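Local coordinates for protein Ent-copalyl diphosphate synthase (Streptomyces platensis, PDB 5BP8) that is a mainly helical terpene cyclase-type protein, part of which resembles the C-terminal domain of squalene-hopene cyclases, at residues Ala14-Thr19 with Leu276-Pro281; Trp266-Leu271 with Ala282-Ser287; Gly321-Pro326 with Val363-Asp368; Asp327-Phe332 with Glu357-His362. All blocks are in the same frame, centred on the assembly; numbering follows the deposited sequence.

Interaction 1. Residues Ala14-Thr19 with Leu276-Pro281; sequences ALLAAT and LRYEAP
Leu16 of helix 7-20 makes an apolar packing contact with Tyr278 and Pro281, which lie in the loop between helix 260-274 and helix 282-291, at the surface of this helical fold. Leu16 is buried, covered by the loop and by Leu271 and Leu284 from the helices before and after it, and its atoms divide between the two loop partners. Its CG stands beside the backbone N, anti to the carbonyl carbon; with chi1 at -71° and chi2 extended (166°), CD1 reaches the tyrosine ring. CD1 lies 3.5 Å from CD1 of Tyr278 and comes to the ring obliquely, the two side chains crossing at about a right angle. The same Leu16 methyl stands 3.9 Å from the carbonyl O of Glu279. Nearer the leucine backbone, CB of Leu16 rests 3.7 Å from CD of Pro281, and the proline CG lies 3.9 Å from this CB. Pro281 occupies the N-cap position of helix 282-291, so the leucine packs where the loop turns into that helix. The tyrosine hydroxyl is hydrogen-bonded to His320, so the ring has a polar hold at one end and a methyl near its CD1 atom. Between the two segments the attraction is therefore dispersive and hydrophobic, with the polar bond of Tyr278 directed elsewhere in the chain.

Interaction 2. Residues Trp266-Leu271 with Ala282-Ser287; sequences WVLNSL and AALLDS
A helical hairpin, formed by helix 260-274 and helix 282-291 with a short loop between them, is closed here by leucines at the two helix faces. The two helices run antiparallel, as an alpha-hairpin probably of the kind from which the alpha-alpha barrels of this family are built. Leu268, on the first helix, supplies both of its methyls: CD1 goes to Leu285 and CD2 to Leu284, two successive residues of the second helix. The backbones stay well apart, with CA of Leu268 8.6 Å from CA of Leu284, and the leucine branches bridge that separation. Leu268 holds CG beside its backbone N (chi1 -72°), with the chain continuing extended at chi2 (168°), an arrangement that sends the fork across to the second helix. The CA-CB bonds of Leu268 and Leu284 both point to the opposing helix. That of Leu285 runs more along the interface, and its CD2 methyl makes up the difference. All three side chains are buried. The packing continues past the pair of helices: Leu16 of helix 7-20 touches Leu268, while His320 touches Leu268 and Leu285. One polar bond also joins the two helices: Ser287 OG with Gln264 OE1. Asp286 forms a salt bridge with Arg322, on the loop after helix 307-319. Of the two leucine-leucine contacts, Leu268 CD1 to Leu285 CD2 is the shorter at 3.8 Å, and Leu268 CD2 to Leu284 CD1 measures 4.2 Å.

Interaction 3. Residues Gly321-Pro326 with Val363-Asp368; sequences GRTHRP and VTVRPD
Thr323 meets Val365 and Arg366 where the loop after helix 307-319 passes the C-terminal end of helix 349-365. Just before it, Arg322 leads off the other way, to a salt bridge with Glu289. Thr323 then points at the helix end. Its CB lies over one face of the Arg366 guanidinium, 3.6 Å from NH2 and displaced toward the rim of the group. Its CG2 is 3.9 Å from Arg366 CG, and OG1 stands 3.9 Å from Val365 CG1, the threonine and valine meeting tip to tip. Further along, His324 starts off away from the helix, and its NE2 is hydrogen-bonded to Glu289; Arg325 forms a salt bridge with Asp369. The Arg366 chain bends at chi2 (-73°) and turns at chi4 (-77°), bringing NH1 to the carbonyl O of Val365, to which it donates at 2.9 Å. That oxygen lies in the guanidinium plane, while NH1 sits above the carbonyl plane. Arg366 is the first residue to depart from helical geometry, and its bond occupies a carbonyl at the helix end. The guanidinium is thus held by one bond lying in its own plane, off the carbonyl's, with Thr323 CB over one face, a contact of van der Waals character at the surface.

Interaction 4. Residues Asp327-Phe332 with Glu357-His362; sequences DSLMHF and EALGHH
Leu329, Met330 and Leu359 all carry CG beside the backbone N, anti to the carbonyl carbon, and these torsions turn their ends into a shared apolar contact. Met330, a selenomethionine, bends at chi2 (-67°) and chi3 (110°), bringing its CE methyl round to the leucine of helix 349-365. CE lies 3.9 Å from CD2 and 4.0 Å from CD1 of Leu359, so the methyl meets the leucine fork tip to tip. Leu329 arrives differently: it and Leu359 slide past each other in opposite directions, with Leu329 CD1 4.1 Å from Leu359 CD2. The same CD1 of Leu329 is 4.1 Å from Ala358 CB, so one methyl serves two neighbouring residues of the helix. Leu359 CD2 touches both Leu329 CD1 and Met330 CE, which reach it from directions nearly at right angles. Tyr373 of helix 370-386 touches both Met330 and Leu359, and Pro326, just ahead of the segment, packs on Leu359. Asp327 makes a salt bridge to Arg372 and a hydrogen bond to Tyr373. Across the two segments the contact consists of methyl groups alone, a hydrophobic join between the 327-332 turn and helix 349-365, beside polar ties to helix 370-386.

Overall arrangement
The N-terminal helix 7-20 joins elements between about residues 260 and 368, which lie together in space though distant from it in sequence. Interactions 1 and 2 have centres about 8 Å apart and their segments alternate along the chain, so helix 7-20 packs against the 260-274 and 282-291 pair. Interactions 3 and 4, with centres about 10 Å apart, share helix 349-365, interaction 4 being nested in the loop that interaction 3 closes. A salt bridge links interactions 2 and 3, although their centres lie about 17 Å apart. The contacts thus run from helix 7-20 through the 260-274/282-291 hairpin and the loop after helix 307-319 to helix 349-365.

Interaction 1. Residues Ala14-Thr19 with Leu276-Pro281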
loop_
_atom_site.group_PDB
_atom_site.type_symbol
_atom_site.label_atom_id
_atom_site.label_comp_id
_atom_site.label_asym_id
_atom_site.label_seq_id
_atom_site.Cartn_x
_atom_site.Cartn_y
_atom_site.Cartn_z
ATOM N N ALA A 14 14.459 16.247 -11.703
ATOM C CA ALA A 14 15.088 14.927 -11.621
ATOM C C ALA A 14 14.070 13.870 -11.176
ATOM O O ALA A 14 14.063 12.748 -11.687
ATOM C CB ALA A 14 16.263 14.954 -10.644
ATOM N N LEU A 15 13.213 14.231 -10.230
ATOM C CA LEU A 15 12.166 13.302 -9.764
ATOM C C LEU A 15 11.181 12.977 -10.894
ATOM O O LEU A 15 10.808 11.819 -11.115
ATOM C CB LEU A 15 11.400 13.913 -8.593
ATOM C CG LEU A 15 10.440 12.979 -7.857
ATOM C CD1 LEU A 15 11.229 11.832 -7.218
ATOM C CD2 LEU A 15 9.679 13.780 -6.821
ATOM N N LEU A 16 10.766 14.008 -11.636
ATOM C CA LEU A 16 9.844 13.795 -12.756
ATOM C C LEU A 16 10.474 12.898 -13.804
ATOM O O LEU A 16 9.838 11.970 -14.326
ATOM C CB LEU A 16 9.385 15.128 -13.335
ATOM C CG LEU A 16 8.432 15.925 -12.431
ATOM C CD1 LEU A 16 8.310 17.351 -12.930
ATOM C CD2 LEU A 16 7.060 15.262 -12.370
ATOM N N ALA A 17 11.742 13.134 -14.100
ATOM C CA ALA A 17 12.434 12.367 -15.110
ATOM C C ALA A 17 12.593 10.904 -14.687
ATOM O O ALA A 17 12.457 9.994 -15.511
ATOM C CB ALA A 17 13.797 12.977 -15.420
ATOM N N ALA A 18 12.905 10.690 -13.416
ATOM C CA ALA A 18 13.096 9.333 -12.920
ATOM C C ALA A 18 11.768 8.575 -12.962
ATOM O O ALA A 18 11.749 7.396 -13.302
ATOM C CB ALA A 18 13.658 9.337 -11.521
ATOM N N THR A 19 10.684 9.267 -12.632
ATOM C CA THR A 19 9.362 8.695 -12.701
ATOM C C THR A 19 8.986 8.313 -14.128
ATOM O O THR A 19 8.498 7.203 -14.388
ATOM C CB THR A 19 8.332 9.643 -12.074
ATOM O OG1 THR A 19 8.761 9.991 -10.742
ATOM C CG2 THR A 19 6.972 8.978 -12.020
ATOM N N LEU A 276 6.970 24.592 -6.324
ATOM C CA LEU A 276 8.116 24.596 -7.234
ATOM C C LEU A 276 7.729 24.780 -8.698
ATOM O O LEU A 276 6.674 24.318 -9.142
ATOM C CB LEU A 276 8.929 23.298 -7.091
ATOM C CG LEU A 276 9.588 23.109 -5.730
ATOM C CD1 LEU A 276 10.104 21.670 -5.609
ATOM C CD2 LEU A 276 10.730 24.088 -5.508
ATOM N N ARG A 277 8.615 25.441 -9.451
ATOM C CA ARG A 277 8.460 25.594 -10.889
ATOM C C ARG A 277 9.086 24.398 -11.584
ATOM O O ARG A 277 10.195 23.996 -11.267
ATOM C CB ARG A 277 9.117 26.887 -11.407
ATOM C CG ARG A 277 8.377 28.169 -11.036
ATOM C CD ARG A 277 8.975 29.407 -11.716
ATOM N NE ARG A 277 9.987 30.051 -10.871
ATOM C CZ ARG A 277 11.314 29.999 -11.041
ATOM N NH1 ARG A 277 12.101 30.636 -10.180
ATOM N NH2 ARG A 277 11.871 29.330 -12.054
ATOM N N TYR A 278 8.335 23.810 -12.496
ATOM C CA TYR A 278 8.801 22.701 -13.302
ATOM C C TYR A 278 7.845 22.584 -14.451
ATOM O O TYR A 278 6.752 23.172 -14.429
ATOM C CB TYR A 278 8.775 21.382 -12.513
ATOM C CG TYR A 278 7.406 21.066 -12.001
ATOM C CD1 TYR A 278 6.503 20.316 -12.762
ATOM C CD2 TYR A 278 6.995 21.536 -10.768
ATOM C CE1 TYR A 278 5.234 20.038 -12.292
ATOM C CE2 TYR A 278 5.734 21.263 -10.287
ATOM C CZ TYR A 278 4.856 20.527 -11.054
ATOM O OH TYR A 278 3.609 20.281 -10.548
ATOM N N GLU A 279 8.266 21.821 -15.447
ATOM C CA GLU A 279 7.405 21.406 -16.530
ATOM C C GLU A 279 7.140 19.896 -16.375
ATOM O O GLU A 279 8.079 19.080 -16.402
ATOM C CB GLU A 279 8.096 21.731 -17.852
ATOM C CG GLU A 279 7.335 21.316 -19.097
ATOM C CD GLU A 279 6.065 22.111 -19.321
ATOM O OE1 GLU A 279 5.888 23.184 -18.697
ATOM O OE2 GLU A 279 5.244 21.664 -20.150
ATOM N N ALA A 280 5.874 19.518 -16.203
ATOM C CA ALA A 280 5.503 18.098 -16.186
ATOM C C ALA A 280 5.844 17.495 -17.534
ATOM O O ALA A 280 5.437 18.037 -18.582
ATOM C CB ALA A 280 4.025 17.907 -15.899
ATOM N N PRO A 281 6.627 16.401 -17.529
ATOM C CA PRO A 281 6.877 15.738 -18.790
ATOM C C PRO A 281 5.559 15.247 -19.382
ATOM O O PRO A 281 4.719 14.666 -18.675
ATOM C CB PRO A 281 7.781 14.554 -18.401
ATOM C CG PRO A 281 8.426 14.968 -17.130
ATOM C CD PRO A 281 7.393 15.784 -16.421
#

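Interaction 2. Residues Trp266-Leu271 with Ala282-Ser287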
loop_
_atom_site.group_PDB
_atom_site.type_symbol
_atom_site.label_atom_id
_atom_site.label_comp_id
_atom_site.label_asym_id
_atom_site.label_seq_id
_atom_site.Cartn_x
_atom_site.Cartn_y
_atom_site.Cartn_z
ATOM N N TRP A 266 0.239 10.724 -7.708
ATOM C CA TRP A 266 0.689 11.194 -6.401
ATOM C C TRP A 266 1.943 12.080 -6.531
ATOM O O TRP A 266 2.033 13.130 -5.888
ATOM C CB TRP A 266 0.900 10.030 -5.412
ATOM C CG TRP A 266 -0.343 9.696 -4.497
ATOM C CD1 TRP A 266 -0.431 9.899 -3.145
ATOM C CD2 TRP A 266 -1.630 9.127 -4.893
ATOM N NE1 TRP A 266 -1.653 9.478 -2.671
ATOM C CE2 TRP A 266 -2.413 9.002 -3.709
ATOM C CE3 TRP A 266 -2.195 8.742 -6.124
ATOM C CZ2 TRP A 266 -3.734 8.464 -3.712
ATOM C CZ3 TRP A 266 -3.517 8.154 -6.120
ATOM C CH2 TRP A 266 -4.262 8.043 -4.928
ATOM N N VAL A 267 2.876 11.692 -7.391
ATOM C CA VAL A 267 4.048 12.502 -7.655
ATOM C C VAL A 267 3.638 13.861 -8.225
ATOM O O VAL A 267 4.088 14.913 -7.733
ATOM C CB VAL A 267 5.044 11.814 -8.606
ATOM C CG1 VAL A 267 6.118 12.798 -9.038
ATOM C CG2 VAL A 267 5.693 10.606 -7.926
ATOM N N LEU A 268 2.787 13.852 -9.253
ATOM C CA LEU A 268 2.326 15.111 -9.827
ATOM C C LEU A 268 1.571 15.992 -8.828
ATOM O O LEU A 268 1.790 17.215 -8.782
ATOM C CB LEU A 268 1.464 14.839 -11.056
ATOM C CG LEU A 268 2.223 14.357 -12.282
ATOM C CD1 LEU A 268 1.244 13.844 -13.313
ATOM C CD2 LEU A 268 3.074 15.506 -12.825
ATOM N N ASN A 269 0.710 15.402 -7.999
ATOM C CA ASN A 269 -0.029 16.200 -7.008
ATOM C C ASN A 269 0.847 16.753 -5.900
ATOM O O ASN A 269 0.647 17.882 -5.446
ATOM C CB ASN A 269 -1.234 15.446 -6.424
ATOM C CG ASN A 269 -2.346 15.259 -7.449
ATOM O OD1 ASN A 269 -2.556 16.106 -8.332
ATOM N ND2 ASN A 269 -3.055 14.139 -7.350
ATOM N N SER A 270 1.843 15.987 -5.481
ATOM C CA SER A 270 2.803 16.488 -4.511
ATOM C C SER A 270 3.586 17.673 -5.081
ATOM O O SER A 270 3.737 18.696 -4.408
ATOM C CB SER A 270 3.761 15.373 -4.089
ATOM O OG SER A 270 3.075 14.447 -3.263
ATOM N N LEU A 271 4.067 17.541 -6.308
ATOM C CA LEU A 271 4.828 18.626 -6.955
ATOM C C LEU A 271 3.988 19.869 -7.198
ATOM O O LEU A 271 4.501 20.987 -7.062
ATOM C CB LEU A 271 5.455 18.156 -8.257
ATOM C CG LEU A 271 6.888 17.639 -8.112
ATOM C CD1 LEU A 271 7.141 16.929 -6.790
ATOM C CD2 LEU A 271 7.186 16.706 -9.266
ATOM N N ALA A 282 5.381 15.500 -20.673
ATOM C CA ALA A 282 4.191 15.068 -21.384
ATOM C C ALA A 282 3.932 13.579 -21.226
ATOM O O ALA A 282 2.784 13.166 -21.221
ATOM C CB ALA A 282 4.319 15.412 -22.862
ATOM N N ALA A 283 4.994 12.777 -21.143
ATOM C CA ALA A 283 4.855 11.342 -21.040
ATOM C C ALA A 283 4.040 10.937 -19.810
ATOM O O ALA A 283 3.307 9.952 -19.881
ATOM C CB ALA A 283 6.220 10.643 -21.024
ATOM N N LEU A 284 4.152 11.671 -18.699
ATOM C CA LEU A 284 3.370 11.311 -17.505
ATOM C C LEU A 284 1.907 11.597 -17.754
ATOM O O LEU A 284 1.050 10.780 -17.428
ATOM C CB LEU A 284 3.817 12.059 -16.249
ATOM C CG LEU A 284 5.225 11.743 -15.751
ATOM C CD1 LEU A 284 5.456 12.438 -14.425
ATOM C CD2 LEU A 284 5.467 10.244 -15.645
ATOM N N LEU A 285 1.622 12.761 -18.342
ATOM C CA LEU A 285 0.249 13.179 -18.529
ATOM C C LEU A 285 -0.390 12.301 -19.590
ATOM O O LEU A 285 -1.560 11.923 -19.457
ATOM C CB LEU A 285 0.161 14.665 -18.908
ATOM C CG LEU A 285 0.884 15.670 -18.006
ATOM C CD1 LEU A 285 0.767 17.096 -18.528
ATOM C CD2 LEU A 285 0.357 15.601 -16.592
ATOM N N ASP A 286 0.371 11.944 -20.627
ATOM C CA ASP A 286 -0.133 11.003 -21.644
ATOM C C ASP A 286 -0.487 9.624 -21.093
ATOM O O ASP A 286 -1.511 9.054 -21.495
ATOM C CB ASP A 286 0.867 10.809 -22.784
ATOM C CG ASP A 286 1.073 12.062 -23.619
ATOM O OD1 ASP A 286 0.235 12.985 -23.602
ATOM O OD2 ASP A 286 2.106 12.091 -24.305
ATOM N N SER A 287 0.373 9.082 -20.222
ATOM C CA SER A 287 0.125 7.777 -19.544
ATOM C C SER A 287 -1.191 7.832 -18.786
ATOM O O SER A 287 -2.036 6.960 -18.916
ATOM C CB SER A 287 1.257 7.454 -18.553
ATOM O OG SER A 287 0.931 6.356 -17.712
#

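Interaction 3. Residues Gly321-Pro326 with Val363-Asp368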
loop_
_atom_site.group_PDB
_atom_site.type_symbol
_atom_site.label_atom_id
_atom_site.label_comp_id
_atom_site.label_asym_id
_atom_site.label_seq_id
_atom_site.Cartn_x
_atom_site.Cartn_y
_atom_site.Cartn_z
ATOM N N GLY A 321 -2.906 21.154 -16.759
ATOM C CA GLY A 321 -3.419 21.672 -18.026
ATOM C C GLY A 321 -4.279 20.731 -18.843
ATOM O O GLY A 321 -4.574 21.033 -20.003
ATOM N N ARG A 322 -4.682 19.592 -18.269
ATOM C CA ARG A 322 -5.507 18.618 -18.987
ATOM C C ARG A 322 -6.757 18.324 -18.195
ATOM O O ARG A 322 -6.826 17.344 -17.431
ATOM C CB ARG A 322 -4.728 17.346 -19.297
ATOM C CG ARG A 322 -3.492 17.614 -20.132
ATOM C CD ARG A 322 -3.025 16.411 -20.904
ATOM N NE ARG A 322 -1.682 16.654 -21.418
ATOM C CZ ARG A 322 -0.937 15.750 -22.048
ATOM N NH1 ARG A 322 -1.390 14.530 -22.308
ATOM N NH2 ARG A 322 0.278 16.076 -22.433
ATOM N N THR A 323 -7.748 19.199 -18.353
ATOM C CA THR A 323 -8.970 19.129 -17.579
ATOM C C THR A 323 -9.997 18.202 -18.212
ATOM O O THR A 323 -10.354 18.357 -19.380
ATOM C CB THR A 323 -9.580 20.526 -17.391
ATOM O OG1 THR A 323 -8.645 21.350 -16.698
ATOM C CG2 THR A 323 -10.849 20.462 -16.576
ATOM N N HIS A 324 -10.465 17.226 -17.445
ATOM C CA HIS A 324 -11.498 16.306 -17.897
ATOM C C HIS A 324 -12.625 16.383 -16.909
ATOM O O HIS A 324 -12.375 16.371 -15.696
ATOM C CB HIS A 324 -10.988 14.857 -17.917
ATOM C CG HIS A 324 -9.872 14.632 -18.877
ATOM N ND1 HIS A 324 -10.064 14.095 -20.128
ATOM C CD2 HIS A 324 -8.556 14.916 -18.786
ATOM C CE1 HIS A 324 -8.906 14.031 -20.759
ATOM N NE2 HIS A 324 -7.975 14.523 -19.964
ATOM N N ARG A 325 -13.860 16.412 -17.404
ATOM C CA ARG A 325 -15.013 16.339 -16.512
ATOM C C ARG A 325 -14.905 15.091 -15.646
ATOM O O ARG A 325 -14.688 13.990 -16.185
ATOM C CB ARG A 325 -16.316 16.280 -17.286
ATOM C CG ARG A 325 -17.012 17.607 -17.352
ATOM C CD ARG A 325 -18.318 17.461 -18.087
ATOM N NE ARG A 325 -19.031 18.727 -18.098
ATOM C CZ ARG A 325 -20.130 18.957 -18.810
ATOM N NH1 ARG A 325 -20.662 17.994 -19.552
ATOM N NH2 ARG A 325 -20.703 20.155 -18.747
ATOM N N PRO A 326 -15.056 15.250 -14.321
ATOM C CA PRO A 326 -14.891 14.108 -13.411
ATOM C C PRO A 326 -16.151 13.260 -13.279
ATOM O O PRO A 326 -16.491 12.819 -12.187
ATOM C CB PRO A 326 -14.535 14.786 -12.086
ATOM C CG PRO A 326 -15.323 16.072 -12.137
ATOM C CD PRO A 326 -15.256 16.506 -13.579
ATOM N N VAL A 363 -14.466 22.545 -10.495
ATOM C CA VAL A 363 -15.454 23.640 -10.513
ATOM C C VAL A 363 -14.805 25.006 -10.411
ATOM O O VAL A 363 -15.418 26.027 -10.785
ATOM C CB VAL A 363 -16.592 23.510 -9.473
ATOM C CG1 VAL A 363 -17.313 22.187 -9.614
ATOM C CG2 VAL A 363 -16.119 23.742 -8.045
ATOM N N THR A 364 -13.574 25.022 -9.902
ATOM C CA THR A 364 -12.737 26.210 -9.917
ATOM C C THR A 364 -12.261 26.537 -11.331
ATOM O O THR A 364 -12.399 27.676 -11.791
ATOM C CB THR A 364 -11.543 26.059 -8.948
ATOM O OG1 THR A 364 -12.053 25.924 -7.615
ATOM C CG2 THR A 364 -10.617 27.272 -9.003
ATOM N N VAL A 365 -11.735 25.537 -12.025
ATOM C CA VAL A 365 -11.123 25.730 -13.333
ATOM C C VAL A 365 -12.145 25.670 -14.517
ATOM O O VAL A 365 -11.845 26.101 -15.639
ATOM C CB VAL A 365 -9.994 24.695 -13.495
ATOM C CG1 VAL A 365 -10.546 23.341 -13.937
ATOM C CG2 VAL A 365 -8.927 25.184 -14.459
ATOM N N ARG A 366 -13.337 25.126 -14.258
ATOM C CA ARG A 366 -14.451 25.123 -15.215
ATOM C C ARG A 366 -15.691 25.607 -14.487
ATOM O O ARG A 366 -16.594 24.813 -14.201
ATOM C CB ARG A 366 -14.701 23.724 -15.775
ATOM C CG ARG A 366 -13.612 23.222 -16.698
ATOM C CD ARG A 366 -13.623 23.921 -18.056
ATOM N NE ARG A 366 -12.564 23.422 -18.943
ATOM C CZ ARG A 366 -11.268 23.743 -18.845
ATOM N NH1 ARG A 366 -10.830 24.555 -17.881
ATOM N NH2 ARG A 366 -10.391 23.229 -19.702
ATOM N N PRO A 367 -15.747 26.926 -14.193
ATOM C CA PRO A 367 -16.832 27.489 -13.389
ATOM C C PRO A 367 -18.231 27.178 -13.915
ATOM O O PRO A 367 -19.154 27.117 -13.128
ATOM C CB PRO A 367 -16.566 29.004 -13.395
ATOM C CG PRO A 367 -15.210 29.199 -13.969
ATOM C CD PRO A 367 -14.805 27.944 -14.689
ATOM N N ASP A 368 -18.389 26.971 -15.224
ATOM C CA ASP A 368 -19.690 26.572 -15.801
ATOM C C ASP A 368 -20.213 25.222 -15.279
ATOM O O ASP A 368 -21.424 24.943 -15.360
ATOM C CB ASP A 368 -19.630 26.547 -17.353
ATOM C CG ASP A 368 -19.496 27.955 -17.979
ATOM O OD1 ASP A 368 -19.585 28.961 -17.261
ATOM O OD2 ASP A 368 -19.284 28.055 -19.204
#

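Interaction 4. Residues Asp327-Phe332 with Glu357-His362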
loop_
_atom_site.group_PDB
_atom_site.type_symbol
_atom_site.label_atom_id
_atom_site.label_comp_id
_atom_site.label_asym_id
_atom_site.label_seq_id
_atom_site.Cartn_x
_atom_site.Cartn_y
_atom_site.Cartn_z
ATOM N N ASP A 327 -16.821 12.985 -14.396
ATOM C CA ASP A 327 -18.057 12.234 -14.352
ATOM C C ASP A 327 -17.885 10.789 -13.922
ATOM O O ASP A 327 -18.799 10.241 -13.321
ATOM C CB ASP A 327 -18.778 12.308 -15.693
ATOM C CG ASP A 327 -19.345 13.708 -15.972
ATOM O OD1 ASP A 327 -19.688 14.439 -15.020
ATOM O OD2 ASP A 327 -19.456 14.062 -17.159
ATOM N N SER A 328 -16.735 10.177 -14.205
ATOM C CA SER A 328 -16.470 8.810 -13.784
ATOM C C SER A 328 -16.570 8.626 -12.272
ATOM O O SER A 328 -16.807 7.518 -11.821
ATOM C CB SER A 328 -15.087 8.318 -14.255
ATOM O OG SER A 328 -14.050 9.193 -13.817
ATOM N N LEU A 329 -16.364 9.690 -11.501
ATOM C CA LEU A 329 -16.506 9.620 -10.043
ATOM C C LEU A 329 -17.956 9.453 -9.584
ATOM O O LEU A 329 -18.193 8.948 -8.500
ATOM C CB LEU A 329 -15.895 10.846 -9.381
ATOM C CG LEU A 329 -14.392 11.026 -9.560
ATOM C CD1 LEU A 329 -13.924 12.354 -8.996
ATOM C CD2 LEU A 329 -13.647 9.864 -8.904
HETATM N N MSE A 330 -18.928 9.852 -10.419
HETATM C CA MSE A 330 -20.350 9.784 -10.024
HETATM C C MSE A 330 -20.859 8.368 -9.846
HETATM O O MSE A 330 -21.793 8.158 -9.071
HETATM C CB MSE A 330 -21.226 10.593 -11.012
HETATM C CG MSE A 330 -20.772 12.050 -11.130
HETATM SE SE MSE A 330 -21.023 13.101 -9.472
HETATM C CE MSE A 330 -19.125 13.283 -9.008
ATOM N N HIS A 331 -20.229 7.381 -10.497
ATOM C CA HIS A 331 -20.532 5.955 -10.325
ATOM C C HIS A 331 -20.389 5.547 -8.867
ATOM O O HIS A 331 -21.009 4.584 -8.420
ATOM C CB HIS A 331 -19.536 5.051 -11.099
ATOM C CG HIS A 331 -19.583 5.183 -12.587
ATOM N ND1 HIS A 331 -20.718 4.916 -13.325
ATOM C CD2 HIS A 331 -18.617 5.498 -13.482
ATOM C CE1 HIS A 331 -20.458 5.099 -14.609
ATOM N NE2 HIS A 331 -19.189 5.450 -14.732
ATOM N N PHE A 332 -19.506 6.233 -8.151
ATOM C CA PHE A 332 -19.156 5.881 -6.769
ATOM C C PHE A 332 -19.920 6.718 -5.730
ATOM O O PHE A 332 -19.645 6.623 -4.509
ATOM C CB PHE A 332 -17.648 6.083 -6.566
ATOM C CG PHE A 332 -16.794 5.259 -7.476
ATOM C CD1 PHE A 332 -16.366 3.990 -7.096
ATOM C CD2 PHE A 332 -16.393 5.753 -8.706
ATOM C CE1 PHE A 332 -15.563 3.232 -7.934
ATOM C CE2 PHE A 332 -15.586 5.002 -9.555
ATOM C CZ PHE A 332 -15.179 3.740 -9.171
ATOM N N GLU A 357 -11.015 17.184 -3.672
ATOM C CA GLU A 357 -10.041 17.918 -4.463
ATOM C C GLU A 357 -10.347 17.867 -5.959
ATOM O O GLU A 357 -10.292 18.904 -6.627
ATOM C CB GLU A 357 -8.617 17.445 -4.209
ATOM C CG GLU A 357 -8.184 17.617 -2.749
ATOM C CD GLU A 357 -6.789 17.090 -2.494
ATOM O OE1 GLU A 357 -6.449 16.000 -3.057
ATOM O OE2 GLU A 357 -6.041 17.770 -1.746
ATOM N N ALA A 358 -10.614 16.684 -6.503
ATOM C CA ALA A 358 -10.849 16.587 -7.935
ATOM C C ALA A 358 -12.061 17.461 -8.329
ATOM O O ALA A 358 -11.997 18.236 -9.304
ATOM C CB ALA A 358 -11.076 15.161 -8.351
ATOM N N LEU A 359 -13.145 17.320 -7.575
ATOM C CA LEU A 359 -14.375 18.065 -7.859
ATOM C C LEU A 359 -14.203 19.559 -7.628
ATOM O O LEU A 359 -14.536 20.377 -8.506
ATOM C CB LEU A 359 -15.543 17.521 -7.049
ATOM C CG LEU A 359 -15.917 16.072 -7.333
ATOM C CD1 LEU A 359 -17.123 15.702 -6.508
ATOM C CD2 LEU A 359 -16.183 15.786 -8.804
ATOM N N GLY A 360 -13.685 19.912 -6.455
ATOM C CA GLY A 360 -13.465 21.305 -6.091
ATOM C C GLY A 360 -12.548 22.003 -7.059
ATOM O O GLY A 360 -12.801 23.166 -7.471
ATOM N N HIS A 361 -11.499 21.302 -7.484
ATOM C CA HIS A 361 -10.577 21.895 -8.410
ATOM C C HIS A 361 -11.216 22.060 -9.789
ATOM O O HIS A 361 -10.975 23.074 -10.472
ATOM C CB HIS A 361 -9.308 21.087 -8.554
ATOM C CG HIS A 361 -8.343 21.693 -9.519
ATOM N ND1 HIS A 361 -8.264 21.293 -10.834
ATOM C CD2 HIS A 361 -7.459 22.706 -9.380
ATOM C CE1 HIS A 361 -7.338 22.003 -11.448
ATOM N NE2 HIS A 361 -6.832 22.863 -10.587
ATOM N N HIS A 362 -12.003 21.059 -10.188
ATOM C CA HIS A 362 -12.710 21.125 -11.459
ATOM C C HIS A 362 -13.629 22.352 -11.520
ATOM O O HIS A 362 -13.598 23.073 -12.519
ATOM C CB HIS A 362 -13.565 19.902 -11.716
ATOM C CG HIS A 362 -14.256 19.946 -13.048
ATOM N ND1 HIS A 362 -13.602 19.671 -14.223
ATOM C CD2 HIS A 362 -15.515 20.307 -13.392
ATOM C CE1 HIS A 362 -14.442 19.808 -15.239
ATOM N NE2 HIS A 362 -15.607 20.203 -14.762
#